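Local coordinates for protein beta-galactosidase (Bacillus circulans, PDB 4MAD) that probably hydrolyses terminal non-reducing beta-D-galactose residues from beta-D-galactosides, as a family 35 glycoside hydrolase with a TIM-barrel catalytic domain, at residues H39-V44 with P107-E112; E64-W69 with N283-H288; N70-E75 with A85-F90; R89-A94 with V101-G106. One frame throughout, in Å; residues are numbered along the deposited sequence.

Contact 1: H39-V44 with P107-E112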
loop_
_atom_site.group_PDB
_atom_site.type_symbol
_atom_site.label_atom_id
_atom_site.label_comp_id
_atom_site.label_asym_id
_atom_site.label_seq_id
_atom_site.Cartn_x
_atom_site.Cartn_y
_atom_site.Cartn_z
ATOM N N HIS A 39 -3.806 7.966 6.032
ATOM C CA HIS A 39 -4.665 7.013 5.349
ATOM C C HIS A 39 -5.336 6.057 6.320
ATOM O O HIS A 39 -4.680 5.379 7.043
ATOM C CB HIS A 39 -3.817 6.189 4.420
ATOM C CG HIS A 39 -3.125 6.974 3.370
ATOM N ND1 HIS A 39 -3.476 8.257 3.044
ATOM C CD2 HIS A 39 -2.061 6.669 2.594
ATOM C CE1 HIS A 39 -2.677 8.698 2.098
ATOM N NE2 HIS A 39 -1.795 7.762 1.832
ATOM N N TYR A 40 -6.645 5.991 6.307
ATOM C CA TYR A 40 -7.314 5.177 7.294
ATOM C C TYR A 40 -6.806 3.736 7.206
ATOM O O TYR A 40 -6.770 3.050 8.163
ATOM C CB TYR A 40 -8.843 5.235 7.171
ATOM C CG TYR A 40 -9.339 4.921 5.816
ATOM C CD1 TYR A 40 -9.835 3.695 5.520
ATOM C CD2 TYR A 40 -9.316 5.845 4.854
ATOM C CE1 TYR A 40 -10.245 3.384 4.248
ATOM C CE2 TYR A 40 -9.750 5.558 3.575
ATOM C CZ TYR A 40 -10.198 4.304 3.262
ATOM O OH TYR A 40 -10.613 4.001 2.021
ATOM N N PHE A 41 -6.435 3.333 6.007
ATOM C CA PHE A 41 -6.175 1.928 5.703
ATOM C C PHE A 41 -4.806 1.508 6.127
ATOM O O PHE A 41 -4.443 0.387 5.971
ATOM C CB PHE A 41 -6.441 1.594 4.263
ATOM C CG PHE A 41 -5.895 2.580 3.260
ATOM C CD1 PHE A 41 -4.644 2.412 2.740
ATOM C CD2 PHE A 41 -6.631 3.658 2.833
ATOM C CE1 PHE A 41 -4.200 3.237 1.802
ATOM C CE2 PHE A 41 -6.148 4.488 1.919
ATOM C CZ PHE A 41 -4.932 4.279 1.414
ATOM N N ARG A 42 -4.085 2.452 6.682
ATOM C CA ARG A 42 -2.725 2.219 7.104
ATOM C C ARG A 42 -2.471 2.239 8.632
ATOM O O ARG A 42 -1.389 2.087 9.039
ATOM C CB ARG A 42 -1.796 3.148 6.367
ATOM C CG ARG A 42 -1.523 2.685 4.968
ATOM C CD ARG A 42 -0.724 3.654 4.137
ATOM N NE ARG A 42 0.031 3.020 3.086
ATOM C CZ ARG A 42 0.144 3.453 1.837
ATOM N NH1 ARG A 42 -0.431 4.565 1.475
ATOM N NH2 ARG A 42 0.892 2.784 0.984
ATOM N N THR A 43 -3.518 2.433 9.431
ATOM C CA THR A 43 -3.417 2.373 10.876
ATOM C C THR A 43 -4.615 1.595 11.429
ATOM O O THR A 43 -5.650 1.737 10.947
ATOM C CB THR A 43 -3.327 3.782 11.453
ATOM O OG1 THR A 43 -2.100 4.363 11.043
ATOM C CG2 THR A 43 -3.453 3.756 12.945
ATOM N N VAL A 44 -4.428 0.780 12.433
ATOM C CA VAL A 44 -5.577 0.037 12.962
ATOM C C VAL A 44 -6.599 1.011 13.547
ATOM O O VAL A 44 -6.220 1.989 14.103
ATOM C CB VAL A 44 -5.189 -0.984 14.075
ATOM C CG1 VAL A 44 -4.414 -2.124 13.491
ATOM C CG2 VAL A 44 -4.425 -0.299 15.174
ATOM N N PRO A 107 -10.359 7.187 -8.919
ATOM C CA PRO A 107 -10.266 5.843 -8.389
ATOM C C PRO A 107 -8.916 5.162 -8.304
ATOM O O PRO A 107 -8.810 4.173 -7.652
ATOM C CB PRO A 107 -11.193 5.055 -9.284
ATOM C CG PRO A 107 -11.264 5.760 -10.482
ATOM C CD PRO A 107 -10.885 7.181 -10.280
ATOM N N PHE A 108 -7.941 5.706 -8.977
ATOM C CA PHE A 108 -6.554 5.312 -8.843
ATOM C C PHE A 108 -5.879 6.332 -7.939
ATOM O O PHE A 108 -5.992 7.472 -8.185
ATOM C CB PHE A 108 -5.884 5.360 -10.190
ATOM C CG PHE A 108 -4.478 4.896 -10.184
ATOM C CD1 PHE A 108 -4.181 3.569 -10.385
ATOM C CD2 PHE A 108 -3.464 5.764 -10.027
ATOM C CE1 PHE A 108 -2.905 3.131 -10.431
ATOM C CE2 PHE A 108 -2.176 5.316 -10.042
ATOM C CZ PHE A 108 -1.912 4.019 -10.242
ATOM N N ILE A 109 -5.274 5.860 -6.856
ATOM C CA ILE A 109 -4.706 6.692 -5.816
ATOM C C ILE A 109 -3.175 6.639 -5.761
ATOM O O ILE A 109 -2.553 7.437 -5.175
ATOM C CB ILE A 109 -5.297 6.336 -4.459
ATOM C CG1 ILE A 109 -5.002 4.886 -4.110
ATOM C CG2 ILE A 109 -6.811 6.571 -4.431
ATOM C CD1 ILE A 109 -5.097 4.583 -2.685
ATOM N N CYS A 110 -2.611 5.700 -6.486
ATOM C CA CYS A 110 -1.164 5.594 -6.545
ATOM C C CYS A 110 -0.810 5.287 -5.098
ATOM O O CYS A 110 -1.219 4.320 -4.579
ATOM C CB CYS A 110 -0.530 6.865 -7.034
ATOM S SG CYS A 110 1.198 6.650 -7.389
ATOM N N ALA A 111 -0.021 6.160 -4.478
ATOM C CA ALA A 111 0.214 6.124 -3.031
ATOM C C ALA A 111 1.197 5.068 -2.501
ATOM O O ALA A 111 1.460 5.022 -1.299
ATOM C CB ALA A 111 -1.117 6.019 -2.288
ATOM N N GLU A 112 1.737 4.229 -3.377
ATOM C CA GLU A 112 2.659 3.200 -2.956
ATOM C C GLU A 112 1.874 2.029 -2.363
ATOM O O GLU A 112 2.306 1.449 -1.437
ATOM C CB GLU A 112 3.653 3.741 -1.942
ATOM C CG GLU A 112 4.724 4.595 -2.504
ATOM C CD GLU A 112 4.281 5.991 -2.760
ATOM O OE1 GLU A 112 3.941 6.675 -1.846
ATOM O OE2 GLU A 112 4.338 6.447 -3.854
#
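R42 reaches across to the backbone of A111 and E112 with the end of its guanidinium group. Its chain runs extended from CG to NE, which carries the charge away from its own backbone. R42 NH2 donates to A111 O at 3.2 Å, with an N-H...O angle of 143°. The donor stands above the carbonyl plane of A111, and the oxygen is tilted 18° from the guanidinium plane. R42 NH2 also lies 3.1 Å from E112 O. The same nitrogen is hydrogen-bonded to N292 OD1, and Y313 makes a cation-pi contact with R42. Several partners thus fix the rotation of the group.

F41 and I109 approach from opposite directions. I109 CD1 meets F41 CZ obliquely at 4.1 Å. H39 CB packs over the centre of one face of the F41 ring.

The E112 carboxylate is not in contact with R42, with R42 NH2 5.7 Å from E112 OE1; that oxygen is hydrogen-bonded to Y313 OH. The side chain of E112 lines the pocket that holds 2-(2-methoxyethoxy)ethanol. Two loops that follow barrel strands 34-38 and 100-104 meet here, at the C-terminal mouth of a TIM barrel, where the active site of this fold lies.

Contact 2: E64-W69 with N283-H288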
loop_
_atom_site.group_PDB
_atom_site.type_symbol
_atom_site.label_atom_id
_atom_site.label_comp_id
_atom_site.label_asym_id
_atom_site.label_seq_id
_atom_site.Cartn_x
_atom_site.Cartn_y
_atom_site.Cartn_z
ATOM N N GLU A 64 -6.253 14.696 5.254
ATOM C CA GLU A 64 -6.521 14.284 3.927
ATOM C C GLU A 64 -6.258 12.802 3.817
ATOM O O GLU A 64 -5.259 12.356 4.260
ATOM C CB GLU A 64 -5.635 15.032 2.944
ATOM C CG GLU A 64 -5.702 14.583 1.531
ATOM C CD GLU A 64 -4.760 13.418 1.274
ATOM O OE1 GLU A 64 -3.577 13.526 1.553
ATOM O OE2 GLU A 64 -5.253 12.403 0.813
ATOM N N THR A 65 -7.173 12.083 3.193
ATOM C CA THR A 65 -6.961 10.694 2.943
ATOM C C THR A 65 -7.380 10.299 1.547
ATOM O O THR A 65 -8.309 10.794 1.042
ATOM C CB THR A 65 -7.722 9.809 3.926
ATOM O OG1 THR A 65 -7.353 8.447 3.756
ATOM C CG2 THR A 65 -9.190 9.961 3.711
ATOM N N TYR A 66 -6.663 9.360 0.966
ATOM C CA TYR A 66 -7.111 8.640 -0.189
ATOM C C TYR A 66 -8.197 7.654 0.211
ATOM O O TYR A 66 -8.363 7.406 1.359
ATOM C CB TYR A 66 -5.992 7.817 -0.798
ATOM C CG TYR A 66 -4.975 8.539 -1.615
ATOM C CD1 TYR A 66 -5.314 9.258 -2.721
ATOM C CD2 TYR A 66 -3.643 8.416 -1.323
ATOM C CE1 TYR A 66 -4.344 9.879 -3.478
ATOM C CE2 TYR A 66 -2.714 9.018 -2.057
ATOM C CZ TYR A 66 -3.043 9.757 -3.149
ATOM O OH TYR A 66 -2.072 10.380 -3.878
ATOM N N VAL A 67 -8.922 7.131 -0.776
ATOM C CA VAL A 67 -9.830 6.003 -0.610
ATOM C C VAL A 67 -9.338 4.821 -1.430
ATOM O O VAL A 67 -9.155 4.973 -2.563
ATOM C CB VAL A 67 -11.247 6.296 -1.132
ATOM C CG1 VAL A 67 -12.107 5.169 -0.861
ATOM C CG2 VAL A 67 -11.822 7.567 -0.516
ATOM N N ALA A 68 -9.205 3.647 -0.828
ATOM C CA ALA A 68 -8.601 2.514 -1.461
ATOM C C ALA A 68 -9.693 1.594 -2.028
ATOM O O ALA A 68 -10.274 0.849 -1.330
ATOM C CB ALA A 68 -7.771 1.778 -0.468
ATOM N N TRP A 69 -9.911 1.654 -3.322
ATOM C CA TRP A 69 -10.964 0.885 -3.944
ATOM C C TRP A 69 -10.784 -0.604 -3.697
ATOM O O TRP A 69 -11.673 -1.235 -3.322
ATOM C CB TRP A 69 -10.954 1.169 -5.453
ATOM C CG TRP A 69 -12.008 0.513 -6.294
ATOM C CD1 TRP A 69 -13.004 -0.295 -5.889
ATOM C CD2 TRP A 69 -12.126 0.604 -7.719
ATOM N NE1 TRP A 69 -13.763 -0.695 -6.963
ATOM C CE2 TRP A 69 -13.236 -0.149 -8.096
ATOM C CE3 TRP A 69 -11.422 1.271 -8.700
ATOM C CZ2 TRP A 69 -13.631 -0.252 -9.408
ATOM C CZ3 TRP A 69 -11.838 1.159 -10.016
ATOM C CH2 TRP A 69 -12.921 0.413 -10.341
ATOM N N ASN A 283 -0.494 20.351 2.055
ATOM C CA ASN A 283 -0.837 19.045 2.589
ATOM C C ASN A 283 0.420 18.212 2.760
ATOM O O ASN A 283 1.040 17.901 1.828
ATOM C CB ASN A 283 -1.809 18.335 1.672
ATOM C CG ASN A 283 -2.277 17.014 2.211
ATOM O OD1 ASN A 283 -2.553 16.872 3.387
ATOM N ND2 ASN A 283 -2.384 16.038 1.320
ATOM N N PHE A 284 0.767 17.894 3.985
ATOM C CA PHE A 284 1.956 17.157 4.255
ATOM C C PHE A 284 1.739 15.673 3.836
ATOM O O PHE A 284 0.827 15.064 4.294
ATOM C CB PHE A 284 2.316 17.249 5.736
ATOM C CG PHE A 284 3.209 18.376 6.081
ATOM C CD1 PHE A 284 4.460 18.147 6.471
ATOM C CD2 PHE A 284 2.776 19.655 6.025
ATOM C CE1 PHE A 284 5.281 19.182 6.758
ATOM C CE2 PHE A 284 3.596 20.667 6.339
ATOM C CZ PHE A 284 4.837 20.428 6.702
ATOM N N TYR A 285 2.620 15.151 2.991
ATOM C CA TYR A 285 2.618 13.768 2.621
ATOM C C TYR A 285 3.922 13.074 3.049
ATOM O O TYR A 285 4.930 13.343 2.490
ATOM C CB TYR A 285 2.450 13.667 1.126
ATOM C CG TYR A 285 2.024 12.294 0.685
ATOM C CD1 TYR A 285 0.726 12.018 0.339
ATOM C CD2 TYR A 285 2.913 11.253 0.698
ATOM C CE1 TYR A 285 0.350 10.755 -0.033
ATOM C CE2 TYR A 285 2.532 10.001 0.362
ATOM C CZ TYR A 285 1.263 9.750 -0.022
ATOM O OH TYR A 285 0.925 8.491 -0.358
ATOM N N MET A 286 3.891 12.174 4.032
ATOM C CA MET A 286 2.739 11.821 4.845
ATOM C C MET A 286 2.863 12.462 6.235
ATOM O O MET A 286 3.928 12.577 6.740
ATOM C CB MET A 286 2.695 10.331 5.056
ATOM C CG MET A 286 2.445 9.517 3.877
ATOM S SD MET A 286 0.867 9.616 3.209
ATOM C CE MET A 286 -0.063 8.955 4.521
ATOM N N ALA A 287 1.773 12.921 6.808
ATOM C CA ALA A 287 1.846 13.385 8.168
ATOM C C ALA A 287 1.997 12.256 9.148
ATOM O O ALA A 287 2.818 12.269 9.953
ATOM C CB ALA A 287 0.651 14.198 8.544
ATOM N N HIS A 288 1.099 11.305 9.039
ATOM C CA HIS A 288 1.240 9.987 9.579
ATOM C C HIS A 288 1.136 8.927 8.463
ATOM O O HIS A 288 0.188 8.865 7.790
ATOM C CB HIS A 288 0.166 9.737 10.616
ATOM C CG HIS A 288 0.219 8.367 11.198
ATOM N ND1 HIS A 288 1.286 7.929 11.934
ATOM C CD2 HIS A 288 -0.614 7.312 11.075
ATOM C CE1 HIS A 288 1.085 6.677 12.267
ATOM N NE2 HIS A 288 -0.079 6.297 11.799
#
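E64 and N283 have the most surface buried between these segments, and one hydrogen bond joins them. N283 ND2 donates to E64 OE1 at 2.8 Å, and the N-H...O angle of 160° makes it fairly straight. The oxygen is met on its anti side, 27° out of the carboxylate plane. It lies close to the amide plane of N283. The two side chains cross at about a right angle, with carboxylate and amide planes 85° apart. E64 first extends anti to its backbone N, and a bend at chi2 then brings OE1 to N283 ND2. N283 OD1 is 3.6 Å from E64 CB. The amide has further partners: S35 OG at OD1 and M246 O at ND2. These bonds hold it from both ends and fix its rotation.

Y285 is next in buried area. It meets Y66 near the ring planes, edge against edge, and the side chains cross at about a right angle. Y66 CE2 is 4.1 Å from Y285 CE1. Their hydroxyls serve other partners, N170 for Y66 and Y313 for Y285. The Y66 side chain borders the probable active site, next to the predicted nucleophile E247. M286 SD lies over the centre of one face of the Y285 ring.

Barrel strand 34-38 runs between strands 62-66 and 281-284 in the sheet order. E64 and Y285 both touch A37 on it, while V67 packs on helix 135-152.

Contact 3: N70-E75 with A85-F90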
loop_
_atom_site.group_PDB
_atom_site.type_symbol
_atom_site.label_atom_id
_atom_site.label_comp_id
_atom_site.label_asym_id
_atom_site.label_seq_id
_atom_site.Cartn_x
_atom_site.Cartn_y
_atom_site.Cartn_z
ATOM N N ASN A 70 -9.566 -1.107 -3.850
ATOM C CA ASN A 70 -9.299 -2.522 -3.641
ATOM C C ASN A 70 -9.702 -2.972 -2.229
ATOM O O ASN A 70 -10.109 -4.071 -2.034
ATOM C CB ASN A 70 -7.858 -2.945 -4.015
ATOM C CG ASN A 70 -6.764 -2.141 -3.293
ATOM O OD1 ASN A 70 -7.032 -1.340 -2.511
ATOM N ND2 ASN A 70 -5.518 -2.424 -3.619
ATOM N N LEU A 71 -9.573 -2.094 -1.249
ATOM C CA LEU A 71 -10.017 -2.438 0.070
ATOM C C LEU A 71 -11.533 -2.574 0.140
ATOM O O LEU A 71 -12.025 -3.475 0.691
ATOM C CB LEU A 71 -9.501 -1.460 1.087
ATOM C CG LEU A 71 -9.298 -1.912 2.527
ATOM C CD1 LEU A 71 -8.346 -3.031 2.569
ATOM C CD2 LEU A 71 -8.778 -0.776 3.349
ATOM N N HIS A 72 -12.224 -1.634 -0.430
ATOM C CA HIS A 72 -13.674 -1.597 -0.492
ATOM C C HIS A 72 -14.437 -2.567 -1.401
ATOM O O HIS A 72 -15.579 -2.794 -1.145
ATOM C CB HIS A 72 -14.144 -0.192 -0.707
ATOM C CG HIS A 72 -13.621 0.731 0.338
ATOM N ND1 HIS A 72 -13.914 0.556 1.662
ATOM C CD2 HIS A 72 -12.752 1.760 0.283
ATOM C CE1 HIS A 72 -13.284 1.465 2.369
ATOM N NE2 HIS A 72 -12.573 2.211 1.560
ATOM N N GLU A 73 -13.814 -2.986 -2.485
ATOM C CA GLU A 73 -14.397 -3.929 -3.428
ATOM C C GLU A 73 -13.387 -5.005 -3.790
ATOM O O GLU A 73 -12.973 -5.072 -4.878
ATOM C CB GLU A 73 -14.898 -3.240 -4.709
ATOM C CG GLU A 73 -15.998 -4.005 -5.379
ATOM C CD GLU A 73 -16.588 -3.371 -6.616
ATOM O OE1 GLU A 73 -17.427 -4.037 -7.200
ATOM O OE2 GLU A 73 -16.222 -2.257 -6.958
ATOM N N PRO A 74 -13.032 -5.804 -2.812
ATOM C CA PRO A 74 -12.009 -6.840 -2.964
ATOM C C PRO A 74 -12.374 -7.880 -4.000
ATOM O O PRO A 74 -11.540 -8.422 -4.634
ATOM C CB PRO A 74 -11.896 -7.442 -1.583
ATOM C CG PRO A 74 -13.137 -7.092 -0.910
ATOM C CD PRO A 74 -13.586 -5.788 -1.461
ATOM N N GLU A 75 -13.656 -8.130 -4.120
ATOM C CA GLU A 75 -14.176 -8.892 -5.209
ATOM C C GLU A 75 -15.331 -8.121 -5.813
ATOM O O GLU A 75 -16.062 -7.492 -5.123
ATOM C CB GLU A 75 -14.657 -10.274 -4.766
ATOM C CG GLU A 75 -13.760 -11.045 -3.898
ATOM C CD GLU A 75 -12.568 -11.544 -4.632
ATOM O OE1 GLU A 75 -12.646 -11.627 -5.823
ATOM O OE2 GLU A 75 -11.585 -11.804 -3.993
ATOM N N ALA A 85 -11.358 -0.778 7.226
ATOM C CA ALA A 85 -11.967 -0.192 6.057
ATOM C C ALA A 85 -13.166 0.746 6.342
ATOM O O ALA A 85 -13.800 1.151 5.435
ATOM C CB ALA A 85 -12.384 -1.238 5.121
ATOM N N ASP A 86 -13.457 1.047 7.603
ATOM C CA ASP A 86 -14.617 1.830 7.912
ATOM C C ASP A 86 -14.237 3.281 7.736
ATOM O O ASP A 86 -13.904 3.939 8.663
ATOM C CB ASP A 86 -15.044 1.592 9.341
ATOM C CG ASP A 86 -16.473 2.049 9.622
ATOM O OD1 ASP A 86 -16.974 2.923 8.976
ATOM O OD2 ASP A 86 -17.063 1.529 10.510
ATOM N N ILE A 87 -14.278 3.760 6.518
ATOM C CA ILE A 87 -13.944 5.120 6.218
ATOM C C ILE A 87 -14.907 6.079 6.869
ATOM O O ILE A 87 -14.524 7.108 7.339
ATOM C CB ILE A 87 -13.798 5.323 4.726
ATOM C CG1 ILE A 87 -13.190 6.658 4.429
ATOM C CG2 ILE A 87 -15.075 5.143 4.030
ATOM C CD1 ILE A 87 -13.052 6.876 3.013
ATOM N N VAL A 88 -16.147 5.678 6.993
ATOM C CA VAL A 88 -17.053 6.545 7.685
ATOM C C VAL A 88 -16.617 6.834 9.153
ATOM O O VAL A 88 -16.601 7.947 9.582
ATOM C CB VAL A 88 -18.452 6.008 7.585
ATOM C CG1 VAL A 88 -19.400 6.776 8.419
ATOM C CG2 VAL A 88 -18.899 6.049 6.173
ATOM N N ARG A 89 -16.211 5.825 9.879
ATOM C CA ARG A 89 -15.760 5.990 11.229
ATOM C C ARG A 89 -14.531 6.880 11.259
ATOM O O ARG A 89 -14.419 7.713 12.086
ATOM C CB ARG A 89 -15.450 4.639 11.810
ATOM C CG ARG A 89 -14.923 4.674 13.239
ATOM C CD ARG A 89 -14.465 3.315 13.716
ATOM N NE ARG A 89 -13.704 3.415 14.946
ATOM C CZ ARG A 89 -13.241 2.396 15.623
ATOM N NH1 ARG A 89 -13.438 1.174 15.200
ATOM N NH2 ARG A 89 -12.584 2.621 16.746
ATOM N N PHE A 90 -13.635 6.683 10.311
ATOM C CA PHE A 90 -12.417 7.441 10.330
ATOM C C PHE A 90 -12.731 8.908 10.170
ATOM O O PHE A 90 -12.282 9.718 10.923
ATOM C CB PHE A 90 -11.498 6.966 9.210
ATOM C CG PHE A 90 -10.306 7.855 8.989
ATOM C CD1 PHE A 90 -9.231 7.788 9.792
ATOM C CD2 PHE A 90 -10.264 8.735 7.962
ATOM C CE1 PHE A 90 -8.174 8.580 9.600
ATOM C CE2 PHE A 90 -9.197 9.530 7.781
ATOM C CZ PHE A 90 -8.173 9.447 8.579
#
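A85 has the largest share of this contact, closely followed by H72; H72 and L71 meet A85 from helix 69-72. The A85 methyl points toward that helix. Its CB is 4.0 Å from L71 CD2 and equally 4.0 Å from H72 CE1. A85 O lies at the edge of the H72 ring, near its plane, 3.1 Å from H72 CE1. Both ring nitrogens are engaged elsewhere, ND1 with V80 O and NE2 with Y40 OH. These two bonds fix the turn of the ring and leave its CE1 edge facing A85 O.

D86 points away and caps the next helix. D86 OD1 accepts from R89 N at 3.1 Å, from above the carboxylate plane. I87 then adds a looser van der Waals touch, its CG2 4.4 Å from H72 CE1.

The contact joins short helix 69-72, just after barrel strand 62-66, to the start of helix 87-97. Y144 of helix 135-152 touches H72, and F90 packs on helix 48-58.

Contact 4: R89-A94 with V101-G106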
loop_
_atom_site.group_PDB
_atom_site.type_symbol
_atom_site.label_atom_id
_atom_site.label_comp_id
_atom_site.label_asym_id
_atom_site.label_seq_id
_atom_site.Cartn_x
_atom_site.Cartn_y
_atom_site.Cartn_z
ATOM N N ARG A 89 -16.211 5.825 9.879
ATOM C CA ARG A 89 -15.760 5.990 11.229
ATOM C C ARG A 89 -14.531 6.880 11.259
ATOM O O ARG A 89 -14.419 7.713 12.086
ATOM C CB ARG A 89 -15.450 4.639 11.810
ATOM C CG ARG A 89 -14.923 4.674 13.239
ATOM C CD ARG A 89 -14.465 3.315 13.716
ATOM N NE ARG A 89 -13.704 3.415 14.946
ATOM C CZ ARG A 89 -13.241 2.396 15.623
ATOM N NH1 ARG A 89 -13.438 1.174 15.200
ATOM N NH2 ARG A 89 -12.584 2.621 16.746
ATOM N N PHE A 90 -13.635 6.683 10.311
ATOM C CA PHE A 90 -12.417 7.441 10.330
ATOM C C PHE A 90 -12.731 8.908 10.170
ATOM O O PHE A 90 -12.282 9.718 10.923
ATOM C CB PHE A 90 -11.498 6.966 9.210
ATOM C CG PHE A 90 -10.306 7.855 8.989
ATOM C CD1 PHE A 90 -9.231 7.788 9.792
ATOM C CD2 PHE A 90 -10.264 8.735 7.962
ATOM C CE1 PHE A 90 -8.174 8.580 9.600
ATOM C CE2 PHE A 90 -9.197 9.530 7.781
ATOM C CZ PHE A 90 -8.173 9.447 8.579
ATOM N N ILE A 91 -13.555 9.205 9.179
ATOM C CA ILE A 91 -13.934 10.568 8.940
ATOM C C ILE A 91 -14.720 11.240 10.101
ATOM O O ILE A 91 -14.452 12.328 10.464
ATOM C CB ILE A 91 -14.692 10.700 7.625
ATOM C CG1 ILE A 91 -13.777 10.270 6.470
ATOM C CG2 ILE A 91 -15.230 12.096 7.464
ATOM C CD1 ILE A 91 -14.383 10.391 5.169
ATOM N N LYS A 92 -15.626 10.519 10.696
ATOM C CA LYS A 92 -16.299 10.995 11.899
ATOM C C LYS A 92 -15.312 11.244 13.018
ATOM O O LYS A 92 -15.505 12.099 13.787
ATOM C CB LYS A 92 -17.347 10.030 12.356
ATOM C CG LYS A 92 -18.571 10.104 11.554
ATOM C CD LYS A 92 -19.487 8.977 11.900
ATOM C CE LYS A 92 -20.828 9.226 11.382
ATOM N NZ LYS A 92 -21.741 8.283 11.976
ATOM N N THR A 93 -14.255 10.466 13.079
ATOM C CA THR A 93 -13.245 10.687 14.073
ATOM C C THR A 93 -12.528 12.026 13.881
ATOM O O THR A 93 -12.258 12.724 14.814
ATOM C CB THR A 93 -12.283 9.519 14.218
ATOM O OG1 THR A 93 -13.018 8.321 14.382
ATOM C CG2 THR A 93 -11.353 9.712 15.398
ATOM N N ALA A 94 -12.246 12.346 12.634
ATOM C CA ALA A 94 -11.599 13.599 12.275
ATOM C C ALA A 94 -12.519 14.748 12.680
ATOM O O ALA A 94 -12.130 15.671 13.322
ATOM C CB ALA A 94 -11.317 13.639 10.814
ATOM N N VAL A 101 -11.868 17.779 6.554
ATOM C CA VAL A 101 -11.441 16.610 5.782
ATOM C C VAL A 101 -11.401 16.798 4.244
ATOM O O VAL A 101 -12.299 17.273 3.673
ATOM C CB VAL A 101 -12.329 15.424 6.098
ATOM C CG1 VAL A 101 -11.973 14.238 5.245
ATOM C CG2 VAL A 101 -12.221 15.074 7.535
ATOM N N ILE A 102 -10.319 16.371 3.616
ATOM C CA ILE A 102 -10.212 16.313 2.179
ATOM C C ILE A 102 -10.168 14.831 1.836
ATOM O O ILE A 102 -9.486 14.113 2.464
ATOM C CB ILE A 102 -8.948 16.977 1.681
ATOM C CG1 ILE A 102 -9.002 18.489 1.909
ATOM C CG2 ILE A 102 -8.755 16.737 0.238
ATOM C CD1 ILE A 102 -7.761 19.205 1.605
ATOM N N VAL A 103 -10.960 14.419 0.869
ATOM C CA VAL A 103 -11.025 13.038 0.445
ATOM C C VAL A 103 -10.514 12.987 -0.990
ATOM O O VAL A 103 -10.882 13.784 -1.775
ATOM C CB VAL A 103 -12.424 12.517 0.474
ATOM C CG1 VAL A 103 -12.470 11.129 0.014
ATOM C CG2 VAL A 103 -12.945 12.562 1.797
ATOM N N ARG A 104 -9.773 12.009 -1.274
ATOM C CA ARG A 104 -9.132 11.911 -2.538
ATOM C C ARG A 104 -9.525 10.544 -3.141
ATOM O O ARG A 104 -8.926 9.574 -2.866
ATOM C CB ARG A 104 -7.613 12.044 -2.411
ATOM C CG ARG A 104 -7.148 13.406 -1.925
ATOM C CD ARG A 104 -5.646 13.509 -1.707
ATOM N NE ARG A 104 -4.900 13.344 -2.951
ATOM C CZ ARG A 104 -3.578 13.276 -3.023
ATOM N NH1 ARG A 104 -2.847 13.354 -1.918
ATOM N NH2 ARG A 104 -2.982 13.126 -4.199
ATOM N N PRO A 105 -10.691 10.378 -3.750
ATOM C CA PRO A 105 -11.314 9.099 -4.071
ATOM C C PRO A 105 -10.764 8.366 -5.310
ATOM O O PRO A 105 -11.213 7.301 -5.600
ATOM C CB PRO A 105 -12.754 9.472 -4.267
ATOM C CG PRO A 105 -12.708 10.766 -4.761
ATOM C CD PRO A 105 -11.571 11.468 -4.131
ATOM N N GLY A 106 -9.753 8.916 -5.938
ATOM C CA GLY A 106 -9.150 8.273 -7.070
ATOM C C GLY A 106 -10.036 8.310 -8.302
ATOM O O GLY A 106 -10.350 9.362 -8.732
#
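Helix 87-97 and the strand 100-104 that follows it are successive elements of the (beta/alpha)8 barrel, and this contact is the apolar layer between them. The segment axes are 10.0 Å apart at closest approach. Their N-to-C directions differ by 154°, so the helix runs nearly antiparallel to the strand that follows it.

V101 has the largest share of the buried surface. Its CG1 lies anti to the backbone N (chi1 176°), and CG2 is the methyl that meets the helix. A94 CB is 3.7 Å from V101 CG2, the closest approach of the contact. I91 CG2 touches the same methyl, V101 CG2, at 4.2 Å, so V101 is met by side chains one turn apart on the helix. I91 also reaches along the strand: its CD1 is 4.3 Å from V103 CG2. All these touches are between aliphatic groups.

On the helix itself, R89 O takes two bonds, from T93 N and from T93 OG1 at 2.8 Å. The two donors come from opposite faces of its carbonyl plane.

R104, on the same strand, makes a salt bridge to E247, the predicted nucleophile. V101 instead points toward the helix, and V103 reaches it with CG2. A94 and V101 also touch V63 of strand 62-66. This is the usual beta/alpha layering of a TIM barrel, with aliphatic residues filling the space between strands and surrounding helices.

How the contacts relate
All four contacts lie in the (beta/alpha)8 barrel. Contacts 2 and 4 share its sheet: T65 O is 3.0 Å from R104 N in a probable hydrogen bond. Contacts 1 and 2 adjoin near the C-terminal ends of the barrel strands, their centres 7 Å apart. Y40 ties contact 1 to contact 3, with Y40 OH 2.7 Å from H72 NE2. Contacts 3 and 4 share R89 and F90. The side chains of Y66 and E112 lie about 3 and 7 Å from the side chain of E247, the predicted nucleophile. The E112 side chain is about 3 Å from the bound 2-(2-methoxyethoxy)ethanol. Contact 3 and the touching residues of contact 4 lie farther off, though R104 reaches E247.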